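PDB 4HA6: pyridoxine 4-oxidase from Mesorhizobium loti, which uses a bound FAD cofactor to oxidise pyridoxine at its 4-hydroxymethyl group, as a member of the GMC oxidoreductase family. Local coordinates for residues 31-36 against 215-220; 2-7 against 246-251. All blocks are in the same frame, centred on the assembly; numbering follows the deposited sequence.

Contact 1: residues 31-36 against 215-220; sequences IEAGEE and GSRVRR. With FAD (flavin-adenine dinucleotide), chain B.
S216 N donates a hydrogen bond to E32 O at 3.0 Å, and G215 N donates to G34 O at 2.8 Å. These two backbone bonds tie 31-36 to 215-220. In one of two R217 conformers a water adds a bridge: it donates to A33 O and accepts from R217 NE, lying at the guanidinium edge, in plane.

I31 CG2 meets V218 CG2 at 3.8 Å, the two side chains crossing at about a right angle. In the same R217 conformer the A33 methyl CB lies 3.6 Å from the aliphatic CG of R217.

The polar groups grip the FAD. The E32 carboxylate takes both ribose hydroxyls, O3B on OE1 and O2B on OE2, the latter at 2.6 Å. CG stands anti to the backbone N (chi1 166°) and the chain then bends at chi2, bringing the carboxylate to the ribose. G34 N also donates to E32 OE2, on its anti side, and G9 N bonds OE1, which helps to fix the carboxylate. V218 reads the adenine with its backbone: N donates to N1A at 2.9 Å and O accepts from N6A at 2.9 Å. An acidic residue after the second strand, holding the ribose diol, is the hallmark of Rossmann-type FAD-binding domains.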
ATOM      1  N   ILE A  31      14.573 -12.227   7.999  1.00 10.22           N
ATOM      2  CA  ILE A  31      15.683 -11.761   7.144  1.00  8.06           C
ATOM      3  C   ILE A  31      15.304 -10.481   6.403  1.00 10.34           C
ATOM      4  O   ILE A  31      14.412 -10.498   5.547  1.00 11.78           O
ATOM      5  CB  ILE A  31      16.125 -12.837   6.121  1.00  9.11           C
ATOM      6  CG1 ILE A  31      16.408 -14.166   6.827  1.00  7.80           C
ATOM      7  CG2 ILE A  31      17.346 -12.370   5.317  1.00  9.54           C
ATOM      8  CD1 ILE A  31      16.831 -15.281   5.882  1.00 13.95           C
ATOM      9  N   GLU A  32      15.979  -9.380   6.741  1.00  6.53           N
ATOM     10  CA  GLU A  32      15.671  -8.066   6.170  1.00 12.95           C
ATOM     11  C   GLU A  32      16.834  -7.510   5.357  1.00 13.05           C
ATOM     12  O   GLU A  32      17.973  -7.485   5.823  1.00  9.86           O
ATOM     13  CB  GLU A  32      15.286  -7.062   7.279  1.00  5.38           C
ATOM     14  CG  GLU A  32      15.269  -5.598   6.834  1.00 12.09           C
ATOM     15  CD  GLU A  32      14.329  -5.337   5.664  1.00 17.64           C
ATOM     16  OE1 GLU A  32      13.285  -6.038   5.570  1.00 10.90           O
ATOM     17  OE2 GLU A  32      14.628  -4.430   4.841  1.00 10.24           O
ATOM     18  N   ALA A  33      16.540  -7.048   4.148  1.00  9.81           N
ATOM     19  CA  ALA A  33      17.565  -6.490   3.272  1.00 14.59           C
ATOM     20  C   ALA A  33      18.160  -5.186   3.834  1.00 15.36           C
ATOM     21  O   ALA A  33      19.346  -4.896   3.649  1.00 16.76           O
ATOM     22  CB  ALA A  33      16.986  -6.259   1.874  1.00 12.25           C
ATOM     23  N   GLY A  34      17.341  -4.395   4.515  1.00 12.68           N
ATOM     24  CA  GLY A  34      17.800  -3.100   4.989  1.00 17.56           C
ATOM     25  C   GLY A  34      18.431  -3.137   6.375  1.00 18.04           C
ATOM     26  O   GLY A  34      18.630  -4.212   6.955  1.00 12.23           O
ATOM     27  N   GLU A  35      18.747  -1.956   6.901  1.00 23.80           N
ATOM     28  CA  GLU A  35      19.330  -1.824   8.233  1.00 26.80           C
ATOM     29  C   GLU A  35      18.251  -1.438   9.232  1.00 31.48           C
ATOM     30  O   GLU A  35      17.099  -1.206   8.851  1.00 24.83           O
ATOM     31  CB  GLU A  35      20.419  -0.749   8.229  1.00 26.91           C
ATOM     32  CG  GLU A  35      21.463  -0.881   7.102  1.00 19.00           C
ATOM     33  CD  GLU A  35      22.403  -2.065   7.274  1.00 34.22           C
ATOM     34  OE1 GLU A  35      23.303  -2.243   6.419  1.00 40.66           O
ATOM     35  OE2 GLU A  35      22.253  -2.819   8.256  1.00 38.40           O
ATOM     36  N   GLU A  36      18.607  -1.389  10.512  1.00 32.38           N
ATOM     37  CA  GLU A  36      17.687  -0.863  11.514  1.00 31.19           C
ATOM     38  C   GLU A  36      17.641   0.652  11.323  1.00 42.48           C
ATOM     39  O   GLU A  36      18.599   1.244  10.811  1.00 42.66           O
ATOM     40  CB  GLU A  36      18.142  -1.224  12.932  1.00 32.13           C
ATOM     41  CG  GLU A  36      18.056  -2.716  13.271  1.00 33.87           C
ATOM     42  CD  GLU A  36      16.651  -3.164  13.636  1.00 26.43           C
ATOM     43  OE1 GLU A  36      16.454  -4.380  13.848  1.00 39.39           O
ATOM     44  OE2 GLU A  36      15.744  -2.307  13.719  1.00 33.98           O
ATOM     45  N   GLY A 215      20.566  -6.172   6.898  1.00 11.97           N
ATOM     46  CA  GLY A 215      21.513  -6.009   5.802  1.00 11.56           C
ATOM     47  C   GLY A 215      21.727  -7.267   4.969  1.00 11.15           C
ATOM     48  O   GLY A 215      22.794  -7.450   4.372  1.00 13.96           O
ATOM     49  N   SER A 216      20.714  -8.133   4.933  1.00 10.51           N
ATOM     50  CA  SER A 216      20.831  -9.433   4.269  1.00 10.06           C
ATOM     51  C   SER A 216      19.720  -9.648   3.231  1.00  9.89           C
ATOM     52  O   SER A 216      18.534  -9.634   3.571  1.00  8.70           O
ATOM     53  CB  SER A 216      20.774 -10.538   5.319  1.00 10.91           C
ATOM     54  OG  SER A 216      21.688 -10.281   6.368  1.00 15.81           O
ATOM     55  N   ARG A 217      20.116  -9.866   1.979  1.00 13.87           N
ATOM     56  CA  ARG A 217      19.173 -10.083   0.885  0.55 10.29           C
ATOM     57  C   ARG A 217      19.050 -11.544   0.491  1.00 10.08           C
ATOM     58  O   ARG A 217      20.050 -12.184   0.140  1.00 10.80           O
ATOM     59  CB  ARG A 217      19.628  -9.325  -0.352  0.55 13.61           C
ATOM     60  CG  ARG A 217      19.114  -7.919  -0.436  0.55 21.23           C
ATOM     61  CD  ARG A 217      19.728  -7.204  -1.613  0.55 22.19           C
ATOM     62  NE  ARG A 217      20.005  -5.813  -1.283  0.55 24.70           N
ATOM     63  CZ  ARG A 217      19.706  -4.792  -2.071  0.55 21.03           C
ATOM     64  NH1 ARG A 217      19.125  -5.014  -3.242  0.55 24.80           N
ATOM     65  NH2 ARG A 217      19.994  -3.555  -1.690  0.55 21.24           N
ATOM     66  N   VAL A 218      17.826 -12.072   0.520  1.00  7.19           N
ATOM     67  CA  VAL A 218      17.589 -13.431   0.026  1.00 11.17           C
ATOM     68  C   VAL A 218      17.587 -13.383  -1.500  1.00 10.09           C
ATOM     69  O   VAL A 218      16.774 -12.661  -2.102  1.00 10.78           O
ATOM     70  CB  VAL A 218      16.259 -14.016   0.531  1.00  6.98           C
ATOM     71  CG1 VAL A 218      16.036 -15.400  -0.056  1.00  7.00           C
ATOM     72  CG2 VAL A 218      16.261 -14.088   2.052  1.00  8.99           C
ATOM     73  N   ARG A 219      18.489 -14.144  -2.121  1.00  6.25           N
ATOM     74  CA  ARG A 219      18.699 -14.071  -3.571  1.00  6.55           C
ATOM     75  C   ARG A 219      17.947 -15.165  -4.308  1.00  9.28           C
ATOM     76  O   ARG A 219      17.403 -14.924  -5.387  1.00  8.70           O
ATOM     77  CB  ARG A 219      20.210 -14.137  -3.913  1.00  9.08           C
ATOM     78  CG  ARG A 219      20.533 -14.212  -5.410  1.00  6.24           C
ATOM     79  CD  ARG A 219      21.983 -13.821  -5.737  1.00 14.12           C
ATOM     80  NE  ARG A 219      22.953 -14.767  -5.192  1.00 17.42           N
ATOM     81  CZ  ARG A 219      24.273 -14.561  -5.159  1.00 36.23           C
ATOM     82  NH1 ARG A 219      24.787 -13.429  -5.636  1.00 26.50           N
ATOM     83  NH2 ARG A 219      25.087 -15.481  -4.642  1.00 19.57           N
ATOM     84  N   ARG A 220      17.947 -16.371  -3.736  1.00 11.02           N
ATOM     85  CA  ARG A 220      17.275 -17.519  -4.336  0.52  7.27           C
ATOM     86  C   ARG A 220      16.728 -18.439  -3.253  1.00 10.80           C
ATOM     87  O   ARG A 220      17.316 -18.551  -2.162  1.00 10.19           O
ATOM     88  CB  ARG A 220      18.260 -18.327  -5.204  0.52 10.91           C
ATOM     89  CG  ARG A 220      18.827 -17.596  -6.422  0.52 13.27           C
ATOM     90  CD  ARG A 220      19.809 -18.471  -7.232  0.52 17.80           C
ATOM     91  NE  ARG A 220      21.187 -18.412  -6.735  0.52 18.25           N
ATOM     92  CZ  ARG A 220      22.267 -18.399  -7.518  0.52 16.79           C
ATOM     93  NH1 ARG A 220      22.138 -18.432  -8.838  0.52 12.93           N
ATOM     94  NH2 ARG A 220      23.477 -18.347  -6.981  0.52 17.35           N
TER
HETATM   95  PA  FAD B 601       6.899  -3.747   2.597  1.00  5.73           P
HETATM   96  O1A FAD B 601       6.344  -3.094   3.856  1.00 11.80           O
HETATM   97  O2A FAD B 601       7.376  -2.864   1.479  1.00 14.87           O
HETATM   98  O5B FAD B 601       8.101  -4.723   3.067  1.00 10.88           O
HETATM   99  C5B FAD B 601       9.033  -5.341   2.184  1.00  9.36           C
HETATM  100  C4B FAD B 601      10.286  -5.564   3.019  1.00  7.48           C
HETATM  101  O4B FAD B 601      11.053  -6.675   2.544  1.00  9.63           O
HETATM  102  C3B FAD B 601      11.198  -4.345   2.962  1.00 14.77           C
HETATM  103  O3B FAD B 601      11.615  -4.084   4.313  1.00  7.86           O
HETATM  104  C2B FAD B 601      12.372  -4.779   2.088  1.00  9.88           C
HETATM  105  O2B FAD B 601      13.590  -4.115   2.470  1.00 13.44           O
HETATM  106  C1B FAD B 601      12.423  -6.285   2.332  1.00  9.52           C
HETATM  107  N9A FAD B 601      12.946  -7.097   1.193  1.00  6.29           N
HETATM  108  C8A FAD B 601      12.637  -6.954  -0.114  1.00  7.45           C
HETATM  109  N7A FAD B 601      13.286  -7.889  -0.861  1.00  6.62           N
HETATM  110  C5A FAD B 601      14.025  -8.658  -0.028  1.00  8.04           C
HETATM  111  C6A FAD B 601      14.938  -9.823  -0.167  1.00  9.04           C
HETATM  112  N6A FAD B 601      15.196 -10.378  -1.394  1.00  5.51           N
HETATM  113  N1A FAD B 601      15.504 -10.321   0.970  1.00 12.05           N
HETATM  114  C2A FAD B 601      15.248  -9.793   2.185  1.00 11.02           C
HETATM  115  N3A FAD B 601      14.424  -8.737   2.370  1.00 10.89           N
HETATM  116  C4A FAD B 601      13.791  -8.133   1.324  1.00  7.67           C
HETATM  117  N1  FAD B 601      -0.437   2.622   2.919  1.00  3.53           N
HETATM  118  C2  FAD B 601      -1.458   3.050   3.685  1.00  5.81           C
HETATM  119  O2  FAD B 601      -2.363   2.237   3.978  1.00  5.95           O
HETATM  120  N3  FAD B 601      -1.555   4.320   4.120  1.00  6.79           N
HETATM  121  C4  FAD B 601      -0.625   5.248   3.838  1.00 17.18           C
HETATM  122  O4  FAD B 601      -0.736   6.436   4.241  1.00 23.04           O
HETATM  123  C4X FAD B 601       0.530   4.854   2.999  1.00 13.55           C
HETATM  124  N5  FAD B 601       1.500   5.725   2.654  1.00 19.64           N
HETATM  125  C5X FAD B 601       2.557   5.330   1.900  1.00 22.62           C
HETATM  126  C6  FAD B 601       3.558   6.237   1.557  1.00 21.04           C
HETATM  127  C7  FAD B 601       4.646   5.830   0.791  1.00 21.08           C
HETATM  128  C7M FAD B 601       5.723   6.824   0.432  1.00 14.12           C
HETATM  129  C8  FAD B 601       4.745   4.416   0.334  1.00 18.15           C
HETATM  130  C8M FAD B 601       5.920   3.982  -0.500  1.00 13.74           C
HETATM  131  C9  FAD B 601       3.750   3.499   0.673  1.00  9.98           C
HETATM  132  C9A FAD B 601       2.659   3.918   1.435  1.00 12.21           C
HETATM  133  N10 FAD B 601       1.648   3.005   1.779  1.00 10.91           N
HETATM  134  C10 FAD B 601       0.569   3.446   2.559  1.00  8.81           C
HETATM  135  C1' FAD B 601       1.722   1.612   1.320  1.00 10.97           C
HETATM  136  C2' FAD B 601       2.114   0.644   2.425  1.00 10.50           C
HETATM  137  O2' FAD B 601       3.225   1.167   3.170  1.00 13.30           O
HETATM  138  C3' FAD B 601       2.495  -0.674   1.746  1.00  9.79           C
HETATM  139  O3' FAD B 601       1.421  -1.060   0.872  1.00  5.53           O
HETATM  140  C4' FAD B 601       2.761  -1.769   2.764  1.00 10.95           C
HETATM  141  O4' FAD B 601       3.796  -1.311   3.651  1.00 14.26           O
HETATM  142  C5' FAD B 601       3.164  -3.081   2.082  1.00  6.90           C
HETATM  143  O5' FAD B 601       3.807  -3.906   3.051  1.00 11.88           O
HETATM  144  P   FAD B 601       4.473  -5.289   2.597  1.00 12.17           P
HETATM  145  O1P FAD B 601       4.746  -6.168   3.811  1.00  8.76           O
HETATM  146  O2P FAD B 601       3.698  -5.863   1.428  1.00  5.02           O
HETATM  147  O3P FAD B 601       5.862  -4.795   1.967  1.00  7.05           O
HETATM  148  O   HOH W   1      20.970  -5.436   1.564  1.00 31.80           O

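Contact 2: residues 2-7 against 246-251; sequences CDIVIV and QIVLCA. With FAD (flavin-adenine dinucleotide), chain B.
V5 and V7 of strand 4-7 are zipped to Q246 and V248 of strand 246-249 in the parallel sheet of the Rossmann-type FAD-binding domain. The two strands run 17° apart in direction.

Backbone hydrogen bonds form the ladder. V5 N donates to Q246 O, V248 N to V5 O and V7 N to V248 O, each at 2.9 Å. All three are nearly straight. Q246 N to D3 O extends the ladder at one end, with a more bent N-H...O angle of 135°. At the other end C250 N donates to V7 O at 2.7 Å. Strand 28-31 pairs with the other edge of 4-7.

Apolar side chains pack on both faces of the pair. I4 and V248 lie side by side on one face and touch through their CG2 atoms at 4.0 Å. Further along, I6 CG2 meets C250 SG at 3.7 Å. Helix 11-20 covers this face, with L16 against I6, V248 and C250. On the other face V7 and L249 lie alongside each other, and V7 CG2 meets L249 CD2 at 3.9 Å. L259 of helix 252-262 and L231 of strand 227-235 also touch V7 there.

The strand ends reach the FAD. V7 CG1, set anti to the backbone N (chi1 179°), turns to the adenine. Without the two V7 methyls, as with an alanine here, adenine N1A is likely to lose its valine contact and L249 CD2 part of its packing. Just past strand 246-249, A251 CB lies 3.6 Å from FAD N7A, and V7 CG1 is 3.8 Å from FAD N1A.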
ATOM      1  N   CYS A   2      15.200 -22.397  12.825  1.00 55.92           N
ATOM      2  CA  CYS A   2      14.995 -23.648  12.088  1.00 36.35           C
ATOM      3  C   CYS A   2      13.559 -23.889  11.598  1.00 29.22           C
ATOM      4  O   CYS A   2      13.344 -24.461  10.532  1.00 28.58           O
ATOM      5  CB  CYS A   2      15.429 -24.838  12.958  1.00 32.81           C
ATOM      6  SG  CYS A   2      16.908 -24.557  13.995  1.00 82.15           S
ATOM      7  N   ASP A   3      12.575 -23.484  12.383  1.00 22.87           N
ATOM      8  CA  ASP A   3      11.198 -23.825  12.056  1.00 21.98           C
ATOM      9  C   ASP A   3      10.644 -22.974  10.912  1.00 26.90           C
ATOM     10  O   ASP A   3      10.152 -23.513   9.919  1.00 35.58           O
ATOM     11  CB  ASP A   3      10.300 -23.716  13.292  1.00 27.66           C
ATOM     12  CG  ASP A   3      10.299 -24.982  14.128  1.00 42.34           C
ATOM     13  OD1 ASP A   3      10.531 -24.875  15.353  1.00 43.44           O
ATOM     14  OD2 ASP A   3      10.050 -26.076  13.567  1.00 42.32           O
ATOM     15  N   ILE A   4      10.701 -21.650  11.053  1.00 17.47           N
ATOM     16  CA  ILE A   4      10.138 -20.756  10.035  1.00 13.60           C
ATOM     17  C   ILE A   4      11.087 -19.625   9.700  1.00 12.67           C
ATOM     18  O   ILE A   4      11.606 -18.964  10.597  1.00 15.32           O
ATOM     19  CB  ILE A   4       8.861 -20.047  10.514  1.00 12.69           C
ATOM     20  CG1 ILE A   4       8.031 -20.942  11.418  1.00 22.65           C
ATOM     21  CG2 ILE A   4       8.038 -19.530   9.322  1.00 15.19           C
ATOM     22  CD1 ILE A   4       7.321 -20.158  12.489  1.00 25.44           C
ATOM     23  N   VAL A   5      11.270 -19.368   8.413  1.00  9.96           N
ATOM     24  CA  VAL A   5      12.032 -18.203   7.982  1.00 11.84           C
ATOM     25  C   VAL A   5      11.110 -17.199   7.294  1.00 10.39           C
ATOM     26  O   VAL A   5      10.372 -17.556   6.372  1.00  8.61           O
ATOM     27  CB  VAL A   5      13.179 -18.593   7.035  1.00  9.25           C
ATOM     28  CG1 VAL A   5      13.701 -17.365   6.316  1.00  5.47           C
ATOM     29  CG2 VAL A   5      14.297 -19.260   7.819  1.00 15.40           C
ATOM     30  N   ILE A   6      11.147 -15.948   7.752  1.00  8.80           N
ATOM     31  CA  ILE A   6      10.382 -14.863   7.132  1.00  7.85           C
ATOM     32  C   ILE A   6      11.313 -13.983   6.302  1.00 10.74           C
ATOM     33  O   ILE A   6      12.310 -13.440   6.820  1.00  6.73           O
ATOM     34  CB  ILE A   6       9.645 -13.998   8.198  1.00  6.67           C
ATOM     35  CG1 ILE A   6       8.762 -14.878   9.091  1.00  2.95           C
ATOM     36  CG2 ILE A   6       8.823 -12.900   7.554  1.00  6.39           C
ATOM     37  CD1 ILE A   6       8.301 -14.176  10.366  1.00  4.71           C
ATOM     38  N   VAL A   7      10.992 -13.840   5.016  1.00  5.66           N
ATOM     39  CA  VAL A   7      11.827 -13.061   4.110  1.00  3.51           C
ATOM     40  C   VAL A   7      11.230 -11.669   3.925  1.00  4.31           C
ATOM     41  O   VAL A   7      10.178 -11.512   3.297  1.00  6.68           O
ATOM     42  CB  VAL A   7      11.970 -13.744   2.736  1.00  4.21           C
ATOM     43  CG1 VAL A   7      12.826 -12.886   1.795  1.00  4.13           C
ATOM     44  CG2 VAL A   7      12.561 -15.147   2.890  1.00  7.09           C
ATOM     45  N   GLN A 246       9.717 -24.137   7.127  1.00  8.39           N
ATOM     46  CA  GLN A 246       8.665 -23.356   6.458  1.00 15.55           C
ATOM     47  C   GLN A 246       9.232 -22.004   6.040  1.00 11.53           C
ATOM     48  O   GLN A 246      10.026 -21.416   6.777  1.00 12.90           O
ATOM     49  CB  GLN A 246       7.462 -23.139   7.388  1.00 12.96           C
ATOM     50  CG  GLN A 246       6.891 -24.419   7.985  1.00 23.20           C
ATOM     51  CD  GLN A 246       6.178 -25.259   6.951  1.00 33.34           C
ATOM     52  OE1 GLN A 246       5.519 -24.726   6.060  1.00 30.60           O
ATOM     53  NE2 GLN A 246       6.304 -26.581   7.060  1.00 38.72           N
ATOM     54  N   ILE A 247       8.836 -21.513   4.866  1.00  9.04           N
ATOM     55  CA  ILE A 247       9.348 -20.237   4.353  1.00  8.36           C
ATOM     56  C   ILE A 247       8.161 -19.333   4.005  1.00  7.99           C
ATOM     57  O   ILE A 247       7.262 -19.727   3.258  1.00  7.12           O
ATOM     58  CB  ILE A 247      10.251 -20.405   3.097  1.00  5.94           C
ATOM     59  CG1 ILE A 247      11.516 -21.222   3.416  1.00  6.64           C
ATOM     60  CG2 ILE A 247      10.640 -19.030   2.527  1.00  6.97           C
ATOM     61  CD1 ILE A 247      11.302 -22.757   3.439  1.00  3.72           C
ATOM     62  N   VAL A 248       8.150 -18.138   4.577  1.00  7.44           N
ATOM     63  CA  VAL A 248       7.103 -17.166   4.305  1.00  9.61           C
ATOM     64  C   VAL A 248       7.759 -15.986   3.628  1.00  9.95           C
ATOM     65  O   VAL A 248       8.709 -15.420   4.170  1.00  6.44           O
ATOM     66  CB  VAL A 248       6.440 -16.657   5.605  1.00  5.92           C
ATOM     67  CG1 VAL A 248       5.324 -15.670   5.288  1.00  8.49           C
ATOM     68  CG2 VAL A 248       5.895 -17.821   6.413  1.00 10.91           C
ATOM     69  N   LEU A 249       7.258 -15.625   2.444  1.00 10.32           N
ATOM     70  CA  LEU A 249       7.747 -14.448   1.719  1.00  5.46           C
ATOM     71  C   LEU A 249       6.940 -13.209   2.097  1.00 11.48           C
ATOM     72  O   LEU A 249       5.702 -13.185   1.944  1.00  7.17           O
ATOM     73  CB  LEU A 249       7.654 -14.661   0.212  1.00  6.02           C
ATOM     74  CG  LEU A 249       8.455 -15.814  -0.381  1.00  7.33           C
ATOM     75  CD1 LEU A 249       8.621 -15.592  -1.885  1.00  5.27           C
ATOM     76  CD2 LEU A 249       9.822 -15.922   0.296  1.00  3.61           C
ATOM     77  N   CYS A 250       7.646 -12.183   2.570  1.00  7.81           N
ATOM     78  CA  CYS A 250       7.033 -10.903   2.897  1.00  5.14           C
ATOM     79  C   CYS A 250       7.852  -9.776   2.273  1.00  9.19           C
ATOM     80  O   CYS A 250       7.994  -8.701   2.854  1.00  8.23           O
ATOM     81  CB  CYS A 250       6.986 -10.723   4.413  1.00  5.90           C
ATOM     82  SG  CYS A 250       5.999 -11.992   5.270  1.00  9.77           S
ATOM     83  N   ALA A 251       8.401 -10.032   1.092  1.00  8.35           N
ATOM     84  CA  ALA A 251       9.251  -9.062   0.417  1.00  5.09           C
ATOM     85  C   ALA A 251       8.455  -7.973  -0.337  1.00  7.46           C
ATOM     86  O   ALA A 251       9.050  -7.067  -0.935  1.00  7.77           O
ATOM     87  CB  ALA A 251      10.193  -9.788  -0.528  1.00  6.43           C
TER
HETATM   88  PA  FAD B 601       6.899  -3.747   2.597  1.00  5.73           P
HETATM   89  O1A FAD B 601       6.344  -3.094   3.856  1.00 11.80           O
HETATM   90  O2A FAD B 601       7.376  -2.864   1.479  1.00 14.87           O
HETATM   91  O5B FAD B 601       8.101  -4.723   3.067  1.00 10.88           O
HETATM   92  C5B FAD B 601       9.033  -5.341   2.184  1.00  9.36           C
HETATM   93  C4B FAD B 601      10.286  -5.564   3.019  1.00  7.48           C
HETATM   94  O4B FAD B 601      11.053  -6.675   2.544  1.00  9.63           O
HETATM   95  C3B FAD B 601      11.198  -4.345   2.962  1.00 14.77           C
HETATM   96  O3B FAD B 601      11.615  -4.084   4.313  1.00  7.86           O
HETATM   97  C2B FAD B 601      12.372  -4.779   2.088  1.00  9.88           C
HETATM   98  O2B FAD B 601      13.590  -4.115   2.470  1.00 13.44           O
HETATM   99  C1B FAD B 601      12.423  -6.285   2.332  1.00  9.52           C
HETATM  100  N9A FAD B 601      12.946  -7.097   1.193  1.00  6.29           N
HETATM  101  C8A FAD B 601      12.637  -6.954  -0.114  1.00  7.45           C
HETATM  102  N7A FAD B 601      13.286  -7.889  -0.861  1.00  6.62           N
HETATM  103  C5A FAD B 601      14.025  -8.658  -0.028  1.00  8.04           C
HETATM  104  C6A FAD B 601      14.938  -9.823  -0.167  1.00  9.04           C
HETATM  105  N6A FAD B 601      15.196 -10.378  -1.394  1.00  5.51           N
HETATM  106  N1A FAD B 601      15.504 -10.321   0.970  1.00 12.05           N
HETATM  107  C2A FAD B 601      15.248  -9.793   2.185  1.00 11.02           C
HETATM  108  N3A FAD B 601      14.424  -8.737   2.370  1.00 10.89           N
HETATM  109  C4A FAD B 601      13.791  -8.133   1.324  1.00  7.67           C
HETATM  110  N1  FAD B 601      -0.437   2.622   2.919  1.00  3.53           N
HETATM  111  C2  FAD B 601      -1.458   3.050   3.685  1.00  5.81           C
HETATM  112  O2  FAD B 601      -2.363   2.237   3.978  1.00  5.95           O
HETATM  113  N3  FAD B 601      -1.555   4.320   4.120  1.00  6.79           N
HETATM  114  C4  FAD B 601      -0.625   5.248   3.838  1.00 17.18           C
HETATM  115  O4  FAD B 601      -0.736   6.436   4.241  1.00 23.04           O
HETATM  116  C4X FAD B 601       0.530   4.854   2.999  1.00 13.55           C
HETATM  117  N5  FAD B 601       1.500   5.725   2.654  1.00 19.64           N
HETATM  118  C5X FAD B 601       2.557   5.330   1.900  1.00 22.62           C
HETATM  119  C6  FAD B 601       3.558   6.237   1.557  1.00 21.04           C
HETATM  120  C7  FAD B 601       4.646   5.830   0.791  1.00 21.08           C
HETATM  121  C7M FAD B 601       5.723   6.824   0.432  1.00 14.12           C
HETATM  122  C8  FAD B 601       4.745   4.416   0.334  1.00 18.15           C
HETATM  123  C8M FAD B 601       5.920   3.982  -0.500  1.00 13.74           C
HETATM  124  C9  FAD B 601       3.750   3.499   0.673  1.00  9.98           C
HETATM  125  C9A FAD B 601       2.659   3.918   1.435  1.00 12.21           C
HETATM  126  N10 FAD B 601       1.648   3.005   1.779  1.00 10.91           N
HETATM  127  C10 FAD B 601       0.569   3.446   2.559  1.00  8.81           C
HETATM  128  C1' FAD B 601       1.722   1.612   1.320  1.00 10.97           C
HETATM  129  C2' FAD B 601       2.114   0.644   2.425  1.00 10.50           C
HETATM  130  O2' FAD B 601       3.225   1.167   3.170  1.00 13.30           O
HETATM  131  C3' FAD B 601       2.495  -0.674   1.746  1.00  9.79           C
HETATM  132  O3' FAD B 601       1.421  -1.060   0.872  1.00  5.53           O
HETATM  133  C4' FAD B 601       2.761  -1.769   2.764  1.00 10.95           C
HETATM  134  O4' FAD B 601       3.796  -1.311   3.651  1.00 14.26           O
HETATM  135  C5' FAD B 601       3.164  -3.081   2.082  1.00  6.90           C
HETATM  136  O5' FAD B 601       3.807  -3.906   3.051  1.00 11.88           O
HETATM  137  P   FAD B 601       4.473  -5.289   2.597  1.00 12.17           P
HETATM  138  O1P FAD B 601       4.746  -6.168   3.811  1.00  8.76           O
HETATM  139  O2P FAD B 601       3.698  -5.863   1.428  1.00  5.02           O
HETATM  140  O3P FAD B 601       5.862  -4.795   1.967  1.00  7.05           O

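In the fold
Soon after the N terminus comes strand 4-7. The chain runs through helix 11-20 to strand 28-31, which ends at I31 and leads into the loop of contact 1. Residues 215-220, which lead into strand 217-224, close contact 1. The chain goes on through the antiparallel strands 227-235 and 238-243. Strand 246-249 comes back beside 4-7 and closes contact 2, the outer of two nested loops. Contact 2 joins the central strand 4-7 to its neighbour 246-249. Contact 1 joins the end of strand 28-31 to the start of the antiparallel sheet. The two meet where V218 CG2 packs on V7 CG1 and I31 CD1 on V5 CG1, and I31 N probably bonds I6 O. Both border the adenine side of the FAD.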